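Local coordinates for protein 432aa long hypothetical deoxyribodipyrimidine photolyase (Sulfolobus tokodaii, PDB 2E0I) that probably repairs cyclobutane pyrimidine dimers in DNA using light, carrying one FAD as the catalytic cofactor and a second as a likely light-harvesting antenna, at residues 101-104 with 105-108. Residues are numbered along the deposited sequence; the frame is centred on the assembly and turned at random.
Sequences PFSI and SRDE. With FAD (flavin-adenine dinucleotide), chain F.
Phe-102 and Arg-106, one turn apart on helix 101-115, line the pocket of one of the two FADs, probably the light-harvesting one, at the beta-alpha-beta unit of strands 92-96 and 120-124. The turn itself is helical by its bonds: Ser-105 N donates to Pro-101 O at 168°, and Arg-106 N to Phe-102 O over 3.1 Å. Arg-106 can be traced outward. Its CB sits next to Phe-102 O, as the helix turn brings it there; with CG anti to the backbone N (chi1 155°) and a bend at chi3, the chain runs back along the preceding turn toward the cofactor. CD lies 3.7 Å from Phe-102 CE1, an oblique approach, and NE follows past the same carbon. CZ nears both CE1 and FAD O4'. Ring and guanidinium planes stand 33° apart, with CE1 over one guanidinium face. At the end the nitrogens diverge: NH2 comes 3.0 Å from Ser-103 OG, at the guanidinium edge, whereas NH1 makes a weak bond of 3.3 Å to FAD O4', with FAD O3' equally near. Asp-107 OD1 is 3.5 Å from Arg-106 NH2, but no N-H points at it; the stronger partner of Asp-107 is Arg-8. The Phe-102 ring carries FAD C5B over its centre, and Phe-102 CD2 is 3.7 Å from FAD C4B. Phe-102 CD1 touches FAD O5' at the ribityl end. Replacing Phe-102 with an alanine would probably leave the adenosine ribose without its flat support and the Arg-106 chain freer to swing. Aromatic packing on the sugar thus accompanies a weak grip on the ribityl chain, and Asp-107, shared between Arg-106 and Arg-8, would probably offset part of both charges.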
loop_
_atom_site.group_PDB
_atom_site.type_symbol
_atom_site.label_atom_id
_atom_site.label_comp_id
_atom_site.label_asym_id
_atom_site.label_seq_id
_atom_site.Cartn_x
_atom_site.Cartn_y
_atom_site.Cartn_z
ATOM N N PRO A 101 9.454 9.893 5.477
ATOM C CA PRO A 101 10.454 10.337 6.456
ATOM C C PRO A 101 11.527 9.264 6.695
ATOM O O PRO A 101 12.733 9.520 6.604
ATOM C CB PRO A 101 9.610 10.606 7.692
ATOM C CG PRO A 101 8.311 11.133 7.081
ATOM C CD PRO A 101 8.076 10.209 5.911
ATOM N N PHE A 102 11.080 8.052 6.981
ATOM C CA PHE A 102 11.998 6.954 7.232
ATOM C C PHE A 102 12.949 6.752 6.072
ATOM O O PHE A 102 14.150 6.564 6.259
ATOM C CB PHE A 102 11.224 5.655 7.502
ATOM C CG PHE A 102 12.091 4.432 7.554
ATOM C CD1 PHE A 102 12.364 3.706 6.395
ATOM C CD2 PHE A 102 12.662 4.019 8.754
ATOM C CE1 PHE A 102 13.195 2.580 6.429
ATOM C CE2 PHE A 102 13.497 2.898 8.812
ATOM C CZ PHE A 102 13.765 2.174 7.643
ATOM N N SER A 103 12.405 6.794 4.865
ATOM C CA SER A 103 13.219 6.591 3.692
ATOM C C SER A 103 14.172 7.734 3.448
ATOM O O SER A 103 15.306 7.535 3.021
ATOM C CB SER A 103 12.340 6.411 2.470
ATOM O OG SER A 103 13.165 6.341 1.322
ATOM N N ILE A 104 13.713 8.944 3.709
ATOM C CA ILE A 104 14.551 10.099 3.477
ATOM C C ILE A 104 15.731 10.163 4.437
ATOM O O ILE A 104 16.865 10.436 4.014
ATOM C CB ILE A 104 13.718 11.389 3.555
ATOM C CG1 ILE A 104 12.791 11.446 2.328
ATOM C CG2 ILE A 104 14.637 12.602 3.647
ATOM C CD1 ILE A 104 11.443 12.101 2.570
ATOM N N SER A 105 15.483 9.882 5.715
ATOM C CA SER A 105 16.562 9.955 6.684
ATOM C C SER A 105 17.530 8.797 6.506
ATOM O O SER A 105 18.733 8.932 6.747
ATOM C CB SER A 105 16.008 9.974 8.106
ATOM O OG SER A 105 15.674 8.677 8.531
ATOM N N ARG A 106 17.004 7.661 6.071
ATOM C CA ARG A 106 17.822 6.479 5.842
ATOM C C ARG A 106 18.808 6.727 4.720
ATOM O O ARG A 106 19.954 6.278 4.774
ATOM C CB ARG A 106 16.920 5.319 5.486
ATOM C CG ARG A 106 17.523 4.198 4.676
ATOM C CD ARG A 106 16.491 3.214 4.816
ATOM N NE ARG A 106 15.931 2.461 3.720
ATOM C CZ ARG A 106 15.070 2.771 2.752
ATOM N NH1 ARG A 106 14.747 1.765 1.979
ATOM N NH2 ARG A 106 14.579 3.967 2.477
ATOM N N ASP A 107 18.358 7.448 3.701
ATOM C CA ASP A 107 19.211 7.753 2.576
ATOM C C ASP A 107 20.207 8.850 2.946
ATOM O O ASP A 107 21.346 8.865 2.472
ATOM C CB ASP A 107 18.346 8.121 1.372
ATOM C CG ASP A 107 17.638 6.899 0.780
ATOM O OD1 ASP A 107 17.375 5.944 1.543
ATOM O OD2 ASP A 107 17.332 6.884 -0.436
ATOM N N GLU A 108 19.796 9.760 3.817
ATOM C CA GLU A 108 20.721 10.798 4.242
ATOM C C GLU A 108 21.891 10.133 4.960
ATOM O O GLU A 108 23.055 10.476 4.734
ATOM C CB GLU A 108 20.038 11.778 5.187
ATOM C CG GLU A 108 18.851 12.462 4.571
ATOM C CD GLU A 108 18.289 13.547 5.462
ATOM O OE1 GLU A 108 18.210 13.315 6.693
ATOM O OE2 GLU A 108 17.916 14.624 4.934
HETATM P PA FAD F . 7.992 0.686 6.095
HETATM O O1A FAD F . 6.555 1.018 5.958
HETATM O O2A FAD F . 8.525 -0.662 6.385
HETATM O O5B FAD F . 8.181 1.314 7.567
HETATM C C5B FAD F . 9.492 1.528 8.102
HETATM C C4B FAD F . 9.443 2.249 9.452
HETATM O O4B FAD F . 8.374 3.215 9.406
HETATM C C3B FAD F . 9.089 1.291 10.591
HETATM O O3B FAD F . 9.554 1.831 11.832
HETATM C C2B FAD F . 7.563 1.321 10.534
HETATM O O2B FAD F . 7.034 0.935 11.805
HETATM C C1B FAD F . 7.352 2.823 10.340
HETATM N N9A FAD F . 5.995 3.128 9.825
HETATM C C8A FAD F . 5.423 2.579 8.755
HETATM N N7A FAD F . 4.223 3.116 8.552
HETATM C C5A FAD F . 4.024 4.022 9.502
HETATM C C6A FAD F . 2.995 4.909 9.796
HETATM N N6A FAD F . 1.888 4.923 9.061
HETATM N N1A FAD F . 3.121 5.732 10.848
HETATM C C2A FAD F . 4.203 5.705 11.609
HETATM N N3A FAD F . 5.198 4.872 11.358
HETATM C C4A FAD F . 5.147 4.026 10.319
HETATM N N1 FAD F . 12.607 -2.782 2.285
HETATM C C2 FAD F . 13.948 -3.109 2.523
HETATM O O2 FAD F . 14.837 -2.596 1.845
HETATM N N3 FAD F . 14.271 -3.982 3.567
HETATM C C4 FAD F . 13.259 -4.518 4.376
HETATM O O4 FAD F . 13.549 -5.291 5.289
HETATM C C4X FAD F . 11.930 -4.176 4.148
HETATM N N5 FAD F . 10.921 -4.654 4.996
HETATM C C5X FAD F . 9.585 -4.292 4.781
HETATM C C6 FAD F . 8.605 -4.699 5.681
HETATM C C7 FAD F . 7.289 -4.269 5.532
HETATM C C7M FAD F . 6.231 -4.726 6.539
HETATM C C8 FAD F . 6.957 -3.430 4.471
HETATM C C8M FAD F . 5.521 -2.937 4.279
HETATM C C9 FAD F . 7.937 -3.030 3.567
HETATM C C9A FAD F . 9.254 -3.458 3.716
HETATM N N10 FAD F . 10.260 -3.016 2.841
HETATM C C10 FAD F . 11.604 -3.316 3.103
HETATM C "C1'" FAD F . 9.929 -2.156 1.681
HETATM C "C2'" FAD F . 9.793 -0.679 2.053
HETATM O "O2'" FAD F . 8.522 -0.192 1.612
HETATM C "C3'" FAD F . 10.926 0.140 1.425
HETATM O "O3'" FAD F . 12.179 -0.285 1.969
HETATM C "C4'" FAD F . 10.732 1.634 1.696
HETATM O "O4'" FAD F . 11.677 2.375 0.918
HETATM C "C5'" FAD F . 10.928 1.951 3.181
HETATM O "O5'" FAD F . 10.088 3.028 3.603
HETATM P P FAD F . 8.636 2.714 4.227
HETATM O O1P FAD F . 8.122 3.986 4.784
HETATM O O2P FAD F . 7.810 1.992 3.235
HETATM O O3P FAD F . 9.023 1.744 5.452
HETATM O O HOH W 1 14.842 7.830 -0.308
#